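Local coordinates for protein glycosyl transferase family 8 (Streptococcus pneumoniae, PDB 5GVV) that transfers galactose from UDP-galactose to the terminal glucose of already glycosylated PsrP, the third step in O-glycosylation of this serine-rich repeat protein, at residues A[14-19]-A[233-238]; A[19-24]-A[253-258]; A[108-113]-A[248-253]; A[201-206]-A[240-245]. All blocks are in the same frame, centred on the assembly; numbering follows the deposited sequence.

All four contacts sit in the nucleotide-binding part of the chain and join residues before 207 to the run from 233 to 258. Contacts 1 and 2 use successive turns of helix 17-30, share Gln19 and lie about 14 Å apart between centres. Contacts 3 and 4 both use helix 244-251. Contact 3 is the close neighbour of contact 2, about 7 Å between centres, with Thr22 packed against Ile110 and Tyr250; contact 4 lies farthest from contact 2, about 22 Å. Along the chain contacts 1 and 2 alternate, whereas contact 4 nests inside contact 3, and contact 3 inside contact 2. Contacts 1 and 3 meet at UDP, so this run ties helix 17-30 to the metal-site segment.

Contact 1: A[14-19]-A[233-238]; sequences YAYIRQ and KPWNQF. With UDP (uridine-5'-diphosphate), chain D.
The indole of Trp235 is held between Gln19 across the contact and Lys233 of its own turn. CG of Gln19 sits over one face, 3.4 Å from the centroid of the six-membered ring of Trp235 and only 8° off the ring normal, a CH-pi contact. CB of Lys233 lies against the opposite face. At the rim, the hydroxyl of Tyr16 comes in near the indole plane, with OH 3.4 Å from CH2 of Trp235. The two aromatic planes stand at 90°, but the approach is oblique. No polar partner is modelled for this buried Tyr16 OH, so the phenol end is held by packing.

Tyr16 in turn floors the nucleotide. The uracil of UDP lies over one face of its ring, N3 of UDP 3.2 Å from CD1 of Tyr16. Lys233 reaches the diphosphate of the same ligand: NZ donates to O2A on the alpha phosphate at 2.9 Å.

Behind this first shell, a type I turn from Lys233 to Asn236, closed by Asn236 N to Lys233 O, brings the lysine CB under the indole face. NZ of Lys233 is also bonded to Ser230 O, Tyr228 O and Asp108 OD2, which fixes the ammonium group, and Trp247 meets the indole from helix 244-251. Tyr16 and Lys233 line the UDP pocket of this family 8, GT-A glycosyltransferase, with Trp235 and Gln19 packed behind them.

Contact 2: A[19-24]-A[253-258]; sequences QIETAM and MDWSVI
Trp255 brings the pyrrole edge of its indole up to the carboxylate of Glu21, and NE1 of Trp255 donates to OE2 of Glu21 at 2.9 Å. The acceptor lies almost in the indole plane, 5° out of it, while the N-H bends to reach it, with an angle of 151° at the hydrogen. On the acid, OE2 is met on its anti side. The carboxylate is turned moderately against the indole, with NE1 tilted out of its plane.

An extended glutamate makes this possible: CG is anti to the backbone N (chi1 -169°) and the chain stays straight beyond it, carrying the carboxylate out to the indole edge. The other oxygen, OE1, accepts from NE1 of Trp47, so two indoles grip one carboxylate and hold its rotation.

Farther round the ring, the benzo end reaches Met24, a selenomethionine, where CH2 of Trp255 lies 4.4 Å from the backbone C. Ile258, one turn on in the helix of Trp255, puts CD1 over a face of the indole. Ile51 of helix 45-57 and the ring of Tyr54 close in as well. The outcome is a buried tryptophan-glutamate bond within helix packing, joining helix 255-263 to helix 17-30, which follows the first strand of the Rossmann-like GT-A fold.

Contact 3: A[108-113]-A[248-253]; sequences DLIVTG and WEYSLM. With MN (manganese (II) ion), chain C; UDP (uridine-5'-diphosphate), chain D.
The ring of Tyr250 is approached obliquely by Ile110, with CG2 of Ile110 3.7 Å from both CD2 and CE2 of the tyrosine. A second branch of the isoleucine, CD1, reaches back to CB of Tyr250 at 4.0 Å, so the side chain spans the ring from its root to its middle. Toward the far end, the phenol passes the backbone at the end of strand 109-111 and just beyond it: OH of Tyr250 lies 4.0 Å from O of Val111 and close to Thr112. That is packing; the polar partner of the hydroxyl is NE2 of His30.

The isoleucine owes its reach to its torsions. CG2 stands anti to the backbone N (chi1 -66°, measured to CG1), which turns the methyl toward the ring, and CD1 folds toward helix 244-251. Thr22 of helix 17-30 and Trp247 also pack on Ile110, enclosing it from several neighbours. Through backbone bonds Ile110 pairs with Leu226 of strand 225-227, the antiparallel partner that carries His227, and Thr112 with Leu224 just before it.

At the start of the same segment, the carboxylate of Asp108 chelates the manganese ion through both oxygens, OD1 at 2.1 Å and OD2 at 2.2 Å. UDP supplies one oxygen from each phosphate, O1A at 2.1 Å and O3B at 2.0 Å from the manganese; Asp106 and His227 complete the shell. Asp106 and Asp108 form the DxD motif of GT-A enzymes. The metal, with a nearby lysine charge, would offset the negative charge of the diphosphate and probably stabilise UDP as a leaving group.

Contact 4: A[201-206]-A[240-245]; sequences GYDYGA and VGRLRE
Asp203 and Arg242 form the charged part of the contact, a side-on salt bridge in which NE and NH2 of the arginine each take a different carboxylate oxygen. NE of Arg242 bonds OD2 of Asp203 at 2.9 Å, and NH2 of Arg242 bonds OD1 of Asp203 at 3.0 Å. Both bonds are nearly straight, 175° and 173° at the hydrogen, and both acceptors lie close to the guanidinium plane. The carboxylate is tilted, though, its plane turned 36° from the guanidinium: NH2 comes to OD1 on its syn side but tilted out of the plane, and NE meets OD2 from above it. A bend at chi3 of the arginine turns the NE edge of the guanidinium toward the carboxylate.

A neutral bond adds to the grip. The backbone N of Arg242 donates to the same OD2 of Asp203 at 2.9 Å, on its anti side, giving this oxygen two donors from one residue. In the GT-A domain this clasps helix 203-208 to the loop before helix 244-251; in that loop Val240 and Gly241 bond through their backbone N atoms to Asp232.

Apolar packing flanks the polar part. CA of Gly241 lies 4.0 Å from CB of Asp203, where the backbones run close, and CG2 of Val240 touches the edge of the Tyr204 ring at CD1, 3.9 Å away. Beyond them the second subunit packs its Pro329 on Val240 and its Asn330 on Tyr204.

Contact 1: A[14-19]-A[233-238]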
# COMPACT_ATOMS: atom_id res chain seq x y z
N TYR A 14 -4.98 3.67 -7.68
CA TYR A 14 -4.50 3.79 -6.31
C TYR A 14 -4.53 2.45 -5.58
O TYR A 14 -3.70 2.18 -4.72
CB TYR A 14 -5.38 4.80 -5.56
CG TYR A 14 -4.88 5.27 -4.21
CD1 TYR A 14 -3.54 5.20 -3.85
CD2 TYR A 14 -5.77 5.80 -3.28
CE1 TYR A 14 -3.10 5.63 -2.59
CE2 TYR A 14 -5.35 6.23 -2.04
CZ TYR A 14 -4.02 6.15 -1.70
OH TYR A 14 -3.63 6.59 -0.45
N ALA A 15 -5.50 1.60 -5.92
CA ALA A 15 -5.63 0.31 -5.26
C ALA A 15 -4.44 -0.58 -5.59
O ALA A 15 -4.15 -1.53 -4.87
CB ALA A 15 -6.93 -0.37 -5.67
N TYR A 16 -3.76 -0.26 -6.69
CA TYR A 16 -2.60 -1.02 -7.14
C TYR A 16 -1.31 -0.28 -6.77
O TYR A 16 -0.23 -0.61 -7.28
CB TYR A 16 -2.68 -1.19 -8.66
CG TYR A 16 -2.37 -2.57 -9.20
CD1 TYR A 16 -3.19 -3.66 -8.91
CD2 TYR A 16 -1.27 -2.78 -10.03
CE1 TYR A 16 -2.91 -4.92 -9.43
CE2 TYR A 16 -0.98 -4.04 -10.54
CZ TYR A 16 -1.80 -5.10 -10.24
OH TYR A 16 -1.52 -6.35 -10.75
N ILE A 17 -1.40 0.71 -5.89
CA ILE A 17 -0.23 1.54 -5.58
C ILE A 17 0.99 0.76 -5.06
O ILE A 17 2.13 1.12 -5.36
CB ILE A 17 -0.59 2.72 -4.63
CG1 ILE A 17 0.51 3.79 -4.65
CG2 ILE A 17 -0.83 2.21 -3.21
CD1 ILE A 17 0.60 4.55 -5.98
N ARG A 18 0.74 -0.32 -4.30
CA ARG A 18 1.84 -1.12 -3.75
C ARG A 18 2.60 -1.85 -4.85
O ARG A 18 3.81 -2.06 -4.75
CB ARG A 18 1.33 -2.14 -2.71
CG ARG A 18 0.99 -1.53 -1.35
CD ARG A 18 0.52 -2.59 -0.35
NE ARG A 18 1.60 -3.49 0.04
CZ ARG A 18 1.62 -4.80 -0.24
NH1 ARG A 18 0.60 -5.34 -0.90
NH2 ARG A 18 2.64 -5.55 0.15
N GLN A 19 1.89 -2.22 -5.92
CA GLN A 19 2.50 -2.89 -7.06
C GLN A 19 3.20 -1.88 -7.96
O GLN A 19 4.32 -2.11 -8.42
CB GLN A 19 1.45 -3.67 -7.85
CG GLN A 19 0.85 -4.88 -7.12
CD GLN A 19 0.02 -4.50 -5.90
OE1 GLN A 19 -0.79 -3.58 -5.95
NE2 GLN A 19 0.24 -5.20 -4.79
N LYS A 233 -0.42 -13.94 -8.09
CA LYS A 233 0.53 -12.86 -7.81
C LYS A 233 1.36 -13.14 -6.56
O LYS A 233 0.84 -13.66 -5.57
CB LYS A 233 -0.21 -11.52 -7.65
CG LYS A 233 -1.19 -11.18 -8.79
CD LYS A 233 -0.50 -11.10 -10.14
CE LYS A 233 -1.24 -10.14 -11.08
NZ LYS A 233 -0.93 -10.40 -12.52
N PRO A 234 2.66 -12.80 -6.60
CA PRO A 234 3.55 -13.14 -5.48
C PRO A 234 3.24 -12.33 -4.22
O PRO A 234 3.69 -12.69 -3.13
CB PRO A 234 4.94 -12.78 -6.01
CG PRO A 234 4.68 -11.70 -7.03
CD PRO A 234 3.38 -12.10 -7.68
N TRP A 235 2.48 -11.25 -4.37
CA TRP A 235 2.12 -10.43 -3.22
C TRP A 235 0.89 -10.94 -2.47
O TRP A 235 0.55 -10.41 -1.41
CB TRP A 235 1.94 -8.97 -3.62
CG TRP A 235 0.86 -8.70 -4.64
CD1 TRP A 235 -0.48 -8.58 -4.40
CD2 TRP A 235 1.04 -8.49 -6.04
NE1 TRP A 235 -1.15 -8.31 -5.57
CE2 TRP A 235 -0.23 -8.24 -6.60
CE3 TRP A 235 2.15 -8.46 -6.89
CZ2 TRP A 235 -0.42 -7.99 -7.96
CZ3 TRP A 235 1.96 -8.22 -8.25
CH2 TRP A 235 0.68 -7.99 -8.76
N ASN A 236 0.22 -11.95 -3.02
CA ASN A 236 -0.91 -12.55 -2.33
C ASN A 236 -0.40 -13.29 -1.10
O ASN A 236 0.79 -13.56 -0.99
CB ASN A 236 -1.66 -13.50 -3.26
CG ASN A 236 -2.46 -12.77 -4.33
OD1 ASN A 236 -2.73 -11.57 -4.20
ND2 ASN A 236 -2.85 -13.48 -5.38
N GLN A 237 -1.29 -13.59 -0.15
CA GLN A 237 -0.89 -14.33 1.04
C GLN A 237 -0.28 -15.66 0.62
O GLN A 237 0.74 -16.10 1.19
CB GLN A 237 -2.08 -14.56 1.98
CG GLN A 237 -1.74 -15.40 3.21
CD GLN A 237 -2.90 -15.54 4.18
OE1 GLN A 237 -4.07 -15.56 3.77
NE2 GLN A 237 -2.59 -15.65 5.47
N PHE A 238 -0.89 -16.30 -0.38
CA PHE A 238 -0.34 -17.53 -0.93
C PHE A 238 -0.15 -17.40 -2.43
O PHE A 238 -0.94 -16.74 -3.12
CB PHE A 238 -1.26 -18.72 -0.63
CG PHE A 238 -1.72 -18.81 0.80
CD1 PHE A 238 -0.85 -19.19 1.81
CD2 PHE A 238 -3.04 -18.53 1.13
CE1 PHE A 238 -1.28 -19.27 3.12
CE2 PHE A 238 -3.48 -18.62 2.45
CZ PHE A 238 -2.60 -18.99 3.44
N1 UDP D . -4.05 -2.86 -13.12
C2 UDP D . -4.37 -1.94 -12.14
N3 UDP D . -5.18 -2.29 -11.08
C4 UDP D . -5.68 -3.57 -10.99
C5 UDP D . -5.36 -4.50 -11.98
C6 UDP D . -4.64 -4.10 -13.10
O2 UDP D . -3.93 -0.79 -12.22
O4 UDP D . -6.40 -3.89 -10.04
C1' UDP D . -3.18 -2.44 -14.25
C2' UDP D . -1.73 -2.73 -13.89
O2' UDP D . -0.89 -1.75 -14.46
C3' UDP D . -1.46 -4.05 -14.56
C4' UDP D . -2.35 -3.98 -15.79
O4' UDP D . -3.47 -3.20 -15.41
O3' UDP D . -0.09 -4.19 -14.88
C5' UDP D . -2.78 -5.35 -16.29
O5' UDP D . -2.98 -6.20 -15.18
PA UDP D . -2.13 -7.56 -15.07
O1A UDP D . -0.71 -7.16 -15.05
O2A UDP D . -2.51 -8.32 -13.86
O3A UDP D . -2.49 -8.39 -16.41
PB UDP D . -1.54 -9.56 -17.00
O1B UDP D . -1.96 -9.90 -18.39
O2B UDP D . -1.71 -10.76 -16.16
O3B UDP D . -0.13 -9.12 -16.99

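Contact 2: A[19-24]-A[253-258]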
# COMPACT_ATOMS: atom_id res chain seq x y z
N GLN A 19 1.89 -2.22 -5.92
CA GLN A 19 2.50 -2.89 -7.06
C GLN A 19 3.20 -1.88 -7.96
O GLN A 19 4.32 -2.11 -8.42
CB GLN A 19 1.45 -3.67 -7.85
CG GLN A 19 0.85 -4.88 -7.12
CD GLN A 19 0.02 -4.50 -5.90
OE1 GLN A 19 -0.79 -3.58 -5.95
NE2 GLN A 19 0.24 -5.20 -4.79
N ILE A 20 2.52 -0.76 -8.23
CA ILE A 20 3.11 0.30 -9.03
C ILE A 20 4.41 0.78 -8.40
O ILE A 20 5.43 0.91 -9.08
CB ILE A 20 2.16 1.50 -9.17
CG1 ILE A 20 0.85 1.08 -9.85
CG2 ILE A 20 2.82 2.65 -9.95
CD1 ILE A 20 -0.24 2.14 -9.79
N GLU A 21 4.39 1.05 -7.10
CA GLU A 21 5.56 1.59 -6.42
C GLU A 21 6.71 0.59 -6.38
O GLU A 21 7.87 0.97 -6.54
CB GLU A 21 5.22 2.08 -5.01
CG GLU A 21 6.35 2.88 -4.37
CD GLU A 21 5.96 3.56 -3.07
OE1 GLU A 21 4.75 3.66 -2.78
OE2 GLU A 21 6.88 3.99 -2.34
N THR A 22 6.38 -0.68 -6.15
CA THR A 22 7.38 -1.75 -6.17
C THR A 22 8.04 -1.89 -7.54
O THR A 22 9.26 -2.04 -7.64
CB THR A 22 6.76 -3.09 -5.77
OG1 THR A 22 6.31 -3.02 -4.41
CG2 THR A 22 7.78 -4.22 -5.88
N ALA A 23 7.24 -1.84 -8.61
CA ALA A 23 7.79 -1.94 -9.96
C ALA A 23 8.69 -0.75 -10.26
O ALA A 23 9.77 -0.91 -10.85
CB ALA A 23 6.67 -2.04 -10.97
N MSE A 24 8.27 0.46 -9.87
CA MSE A 24 9.08 1.64 -10.06
C MSE A 24 10.34 1.57 -9.25
O MSE A 24 11.41 1.92 -9.72
CB MSE A 24 8.31 2.97 -9.74
CG MSE A 24 7.19 3.28 -10.70
SE MSE A 24 6.17 4.88 -10.05
CE MSE A 24 7.86 5.78 -9.80
N MSE A 253 11.99 -2.70 0.13
CA MSE A 253 13.18 -1.85 -0.00
C MSE A 253 12.80 -0.39 0.22
O MSE A 253 11.86 0.12 -0.41
CB MSE A 253 13.80 -2.05 -1.39
CG MSE A 253 15.11 -1.32 -1.62
SE MSE A 253 15.88 -1.79 -3.35
CE MSE A 253 16.54 -3.56 -2.90
N ASP A 254 13.49 0.27 1.15
CA ASP A 254 13.28 1.71 1.36
C ASP A 254 13.78 2.47 0.14
O ASP A 254 14.71 2.03 -0.53
CB ASP A 254 14.04 2.19 2.60
CG ASP A 254 13.35 1.83 3.91
OD1 ASP A 254 12.10 1.76 3.94
OD2 ASP A 254 14.06 1.65 4.91
N TRP A 255 13.17 3.62 -0.14
CA TRP A 255 13.65 4.47 -1.22
C TRP A 255 15.04 5.00 -0.90
O TRP A 255 15.85 5.26 -1.79
CB TRP A 255 12.68 5.63 -1.44
CG TRP A 255 11.56 5.31 -2.38
CD1 TRP A 255 10.26 5.03 -2.05
CD2 TRP A 255 11.64 5.23 -3.80
NE1 TRP A 255 9.53 4.79 -3.19
CE2 TRP A 255 10.35 4.90 -4.28
CE3 TRP A 255 12.68 5.41 -4.72
CZ2 TRP A 255 10.08 4.75 -5.65
CZ3 TRP A 255 12.41 5.26 -6.08
CH2 TRP A 255 11.12 4.93 -6.53
N SER A 256 15.32 5.14 0.40
CA SER A 256 16.62 5.60 0.87
C SER A 256 17.75 4.67 0.42
O SER A 256 18.84 5.15 0.08
CB SER A 256 16.61 5.73 2.39
OG SER A 256 16.32 4.49 3.00
N VAL A 257 17.50 3.36 0.43
CA VAL A 257 18.48 2.40 -0.09
C VAL A 257 18.78 2.68 -1.56
O VAL A 257 19.94 2.67 -1.98
CB VAL A 257 17.98 0.95 0.04
CG1 VAL A 257 18.90 -0.01 -0.73
CG2 VAL A 257 17.87 0.54 1.49
N ILE A 258 17.73 2.93 -2.33
CA ILE A 258 17.87 3.16 -3.76
C ILE A 258 18.64 4.45 -4.03
O ILE A 258 19.56 4.47 -4.85
CB ILE A 258 16.49 3.22 -4.45
CG1 ILE A 258 15.75 1.90 -4.25
CG2 ILE A 258 16.63 3.57 -5.94
CD1 ILE A 258 14.29 1.93 -4.68

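Contact 3: A[108-113]-A[248-253]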
# COMPACT_ATOMS: atom_id res chain seq x y z
N ASP A 108 2.79 -5.33 -12.48
CA ASP A 108 2.95 -6.62 -11.83
C ASP A 108 4.29 -7.21 -12.28
O ASP A 108 4.38 -8.39 -12.62
CB ASP A 108 1.80 -7.56 -12.20
CG ASP A 108 1.70 -7.80 -13.69
OD1 ASP A 108 2.13 -6.91 -14.47
OD2 ASP A 108 1.16 -8.85 -14.10
N LEU A 109 5.32 -6.37 -12.30
CA LEU A 109 6.63 -6.82 -12.74
C LEU A 109 7.76 -6.20 -11.94
O LEU A 109 7.56 -5.24 -11.18
CB LEU A 109 6.82 -6.58 -14.24
CG LEU A 109 6.71 -5.18 -14.83
CD1 LEU A 109 7.95 -4.36 -14.55
CD2 LEU A 109 6.46 -5.26 -16.33
N ILE A 110 8.95 -6.77 -12.14
CA ILE A 110 10.16 -6.36 -11.44
C ILE A 110 11.32 -6.22 -12.43
O ILE A 110 11.58 -7.15 -13.19
CB ILE A 110 10.56 -7.41 -10.40
CG1 ILE A 110 9.51 -7.51 -9.28
CG2 ILE A 110 11.93 -7.10 -9.82
CD1 ILE A 110 9.55 -6.35 -8.29
N VAL A 111 12.02 -5.09 -12.39
CA VAL A 111 13.24 -4.89 -13.17
C VAL A 111 14.43 -5.25 -12.28
O VAL A 111 14.51 -4.80 -11.14
CB VAL A 111 13.36 -3.43 -13.64
CG1 VAL A 111 14.66 -3.19 -14.40
CG2 VAL A 111 12.14 -3.04 -14.48
N THR A 112 15.34 -6.08 -12.80
CA THR A 112 16.44 -6.59 -11.99
C THR A 112 17.81 -6.07 -12.42
O THR A 112 18.83 -6.42 -11.81
CB THR A 112 16.52 -8.13 -12.02
OG1 THR A 112 16.89 -8.57 -13.34
CG2 THR A 112 15.19 -8.75 -11.63
N GLY A 113 17.85 -5.24 -13.46
CA GLY A 113 19.12 -4.71 -13.93
C GLY A 113 19.01 -3.59 -14.95
O GLY A 113 17.91 -3.09 -15.23
N TRP A 248 9.08 -9.40 -3.13
CA TRP A 248 9.08 -8.89 -1.77
C TRP A 248 10.36 -8.11 -1.46
O TRP A 248 10.32 -7.11 -0.73
CB TRP A 248 8.84 -10.02 -0.77
CG TRP A 248 7.40 -10.39 -0.76
CD1 TRP A 248 6.80 -11.44 -1.40
CD2 TRP A 248 6.34 -9.66 -0.12
NE1 TRP A 248 5.45 -11.42 -1.18
CE2 TRP A 248 5.14 -10.34 -0.39
CE3 TRP A 248 6.30 -8.51 0.67
CZ2 TRP A 248 3.90 -9.90 0.10
CZ3 TRP A 248 5.07 -8.07 1.16
CH2 TRP A 248 3.89 -8.77 0.87
N GLU A 249 11.48 -8.57 -2.01
CA GLU A 249 12.76 -7.90 -1.83
C GLU A 249 12.70 -6.44 -2.27
O GLU A 249 13.27 -5.56 -1.62
CB GLU A 249 13.83 -8.64 -2.63
CG GLU A 249 15.23 -8.05 -2.52
CD GLU A 249 16.26 -8.89 -3.25
OE1 GLU A 249 17.44 -8.86 -2.84
OE2 GLU A 249 15.88 -9.59 -4.22
N TYR A 250 11.99 -6.17 -3.37
CA TYR A 250 11.85 -4.79 -3.82
C TYR A 250 10.71 -4.04 -3.12
O TYR A 250 10.82 -2.84 -2.88
CB TYR A 250 11.72 -4.73 -5.34
CG TYR A 250 13.01 -5.04 -6.04
CD1 TYR A 250 13.97 -4.05 -6.22
CD2 TYR A 250 13.29 -6.31 -6.51
CE1 TYR A 250 15.17 -4.32 -6.86
CE2 TYR A 250 14.48 -6.59 -7.15
CZ TYR A 250 15.41 -5.59 -7.32
OH TYR A 250 16.60 -5.87 -7.96
N SER A 251 9.64 -4.75 -2.79
CA SER A 251 8.52 -4.12 -2.07
C SER A 251 8.96 -3.56 -0.72
O SER A 251 8.53 -2.47 -0.31
CB SER A 251 7.38 -5.11 -1.87
OG SER A 251 6.33 -4.53 -1.10
N LEU A 252 9.83 -4.30 -0.03
CA LEU A 252 10.27 -3.93 1.31
C LEU A 252 11.53 -3.08 1.32
O LEU A 252 12.08 -2.76 2.38
CB LEU A 252 10.49 -5.19 2.14
CG LEU A 252 9.24 -6.06 2.24
CD1 LEU A 252 9.56 -7.42 2.81
CD2 LEU A 252 8.18 -5.37 3.08
N MSE A 253 11.99 -2.70 0.13
CA MSE A 253 13.18 -1.85 -0.00
C MSE A 253 12.80 -0.39 0.22
O MSE A 253 11.86 0.12 -0.41
CB MSE A 253 13.80 -2.05 -1.39
CG MSE A 253 15.11 -1.32 -1.62
SE MSE A 253 15.88 -1.79 -3.35
CE MSE A 253 16.54 -3.56 -2.90
MN MN C . 1.07 -7.79 -16.06
N1 UDP D . -4.05 -2.86 -13.12
C2 UDP D . -4.37 -1.94 -12.14
N3 UDP D . -5.18 -2.29 -11.08
C4 UDP D . -5.68 -3.57 -10.99
C5 UDP D . -5.36 -4.50 -11.98
C6 UDP D . -4.64 -4.10 -13.10
O2 UDP D . -3.93 -0.79 -12.22
O4 UDP D . -6.40 -3.89 -10.04
C1' UDP D . -3.18 -2.44 -14.25
C2' UDP D . -1.73 -2.73 -13.89
O2' UDP D . -0.89 -1.75 -14.46
C3' UDP D . -1.46 -4.05 -14.56
C4' UDP D . -2.35 -3.98 -15.79
O4' UDP D . -3.47 -3.20 -15.41
O3' UDP D . -0.09 -4.19 -14.88
C5' UDP D . -2.78 -5.35 -16.29
O5' UDP D . -2.98 -6.20 -15.18
PA UDP D . -2.13 -7.56 -15.07
O1A UDP D . -0.71 -7.16 -15.05
O2A UDP D . -2.51 -8.32 -13.86
O3A UDP D . -2.49 -8.39 -16.41
PB UDP D . -1.54 -9.56 -17.00
O1B UDP D . -1.96 -9.90 -18.39
O2B UDP D . -1.71 -10.76 -16.16
O3B UDP D . -0.13 -9.12 -16.99

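Contact 4: A[201-206]-A[240-245]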
# COMPACT_ATOMS: atom_id res chain seq x y z
N GLY A 201 5.03 -15.68 -14.20
CA GLY A 201 3.67 -15.89 -13.73
C GLY A 201 2.97 -17.03 -14.45
O GLY A 201 1.94 -17.53 -13.99
N TYR A 202 3.54 -17.46 -15.57
CA TYR A 202 2.96 -18.55 -16.37
C TYR A 202 3.16 -19.92 -15.72
O TYR A 202 2.60 -20.92 -16.19
CB TYR A 202 3.54 -18.55 -17.79
CG TYR A 202 2.92 -19.57 -18.72
CD1 TYR A 202 1.57 -19.52 -19.05
CD2 TYR A 202 3.69 -20.59 -19.28
CE1 TYR A 202 1.00 -20.45 -19.91
CE2 TYR A 202 3.13 -21.53 -20.13
CZ TYR A 202 1.78 -21.45 -20.44
OH TYR A 202 1.22 -22.38 -21.28
N ASP A 203 3.95 -19.97 -14.64
CA ASP A 203 4.27 -21.24 -13.97
C ASP A 203 3.06 -22.13 -13.73
O ASP A 203 3.09 -23.33 -14.04
CB ASP A 203 4.99 -20.97 -12.65
CG ASP A 203 6.46 -20.66 -12.83
OD1 ASP A 203 6.92 -20.56 -13.99
OD2 ASP A 203 7.17 -20.49 -11.81
N TYR A 204 1.99 -21.56 -13.18
CA TYR A 204 0.77 -22.31 -12.94
C TYR A 204 0.19 -22.82 -14.25
O TYR A 204 -0.23 -23.97 -14.33
CB TYR A 204 -0.29 -21.48 -12.19
CG TYR A 204 -1.51 -22.30 -11.82
CD1 TYR A 204 -1.55 -23.01 -10.63
CD2 TYR A 204 -2.60 -22.39 -12.68
CE1 TYR A 204 -2.65 -23.78 -10.29
CE2 TYR A 204 -3.71 -23.15 -12.35
CZ TYR A 204 -3.73 -23.84 -11.15
OH TYR A 204 -4.82 -24.61 -10.82
N GLY A 205 0.17 -21.97 -15.27
CA GLY A 205 -0.29 -22.37 -16.58
C GLY A 205 0.57 -23.48 -17.17
O GLY A 205 0.06 -24.48 -17.69
N ALA A 206 1.88 -23.31 -17.07
CA ALA A 206 2.83 -24.28 -17.62
C ALA A 206 2.69 -25.64 -16.94
O ALA A 206 2.73 -26.68 -17.59
CB ALA A 206 4.24 -23.76 -17.49
N VAL A 240 1.99 -19.86 -5.88
CA VAL A 240 2.62 -21.14 -6.17
C VAL A 240 3.74 -21.02 -7.20
O VAL A 240 4.56 -21.93 -7.34
CB VAL A 240 1.58 -22.18 -6.63
CG1 VAL A 240 0.62 -22.51 -5.50
CG2 VAL A 240 0.83 -21.68 -7.86
N GLY A 241 3.78 -19.91 -7.92
CA GLY A 241 4.82 -19.68 -8.91
C GLY A 241 6.16 -19.38 -8.27
O GLY A 241 6.23 -19.03 -7.09
N ARG A 242 7.23 -19.50 -9.06
CA ARG A 242 8.58 -19.27 -8.57
C ARG A 242 8.93 -17.79 -8.51
O ARG A 242 8.27 -16.97 -9.15
CB ARG A 242 9.60 -19.99 -9.47
CG ARG A 242 9.58 -21.51 -9.37
CD ARG A 242 10.33 -22.13 -10.54
NE ARG A 242 9.74 -21.74 -11.82
CZ ARG A 242 10.35 -21.87 -13.00
NH1 ARG A 242 11.57 -22.38 -13.06
NH2 ARG A 242 9.75 -21.49 -14.11
N LEU A 243 9.96 -17.48 -7.72
CA LEU A 243 10.54 -16.13 -7.63
C LEU A 243 9.69 -15.15 -6.83
O LEU A 243 9.84 -13.94 -6.97
CB LEU A 243 10.88 -15.56 -9.01
CG LEU A 243 11.86 -16.39 -9.85
CD1 LEU A 243 12.33 -15.61 -11.07
CD2 LEU A 243 13.04 -16.86 -9.02
N ARG A 244 8.82 -15.69 -5.98
CA ARG A 244 8.00 -14.88 -5.08
C ARG A 244 8.87 -13.96 -4.22
O ARG A 244 8.51 -12.80 -3.97
CB ARG A 244 7.18 -15.81 -4.17
CG ARG A 244 6.45 -15.10 -3.05
CD ARG A 244 5.72 -16.08 -2.15
NE ARG A 244 5.05 -15.38 -1.06
CZ ARG A 244 3.76 -15.04 -1.07
NH1 ARG A 244 3.00 -15.35 -2.10
NH2 ARG A 244 3.23 -14.41 -0.03
N GLU A 245 10.02 -14.48 -3.79
CA GLU A 245 10.93 -13.73 -2.92
C GLU A 245 11.51 -12.47 -3.56
O GLU A 245 11.86 -11.51 -2.86
CB GLU A 245 12.07 -14.64 -2.44
CG GLU A 245 12.95 -15.19 -3.55
CD GLU A 245 12.36 -16.42 -4.23
OE1 GLU A 245 11.24 -16.85 -3.87
OE2 GLU A 245 13.04 -16.96 -5.13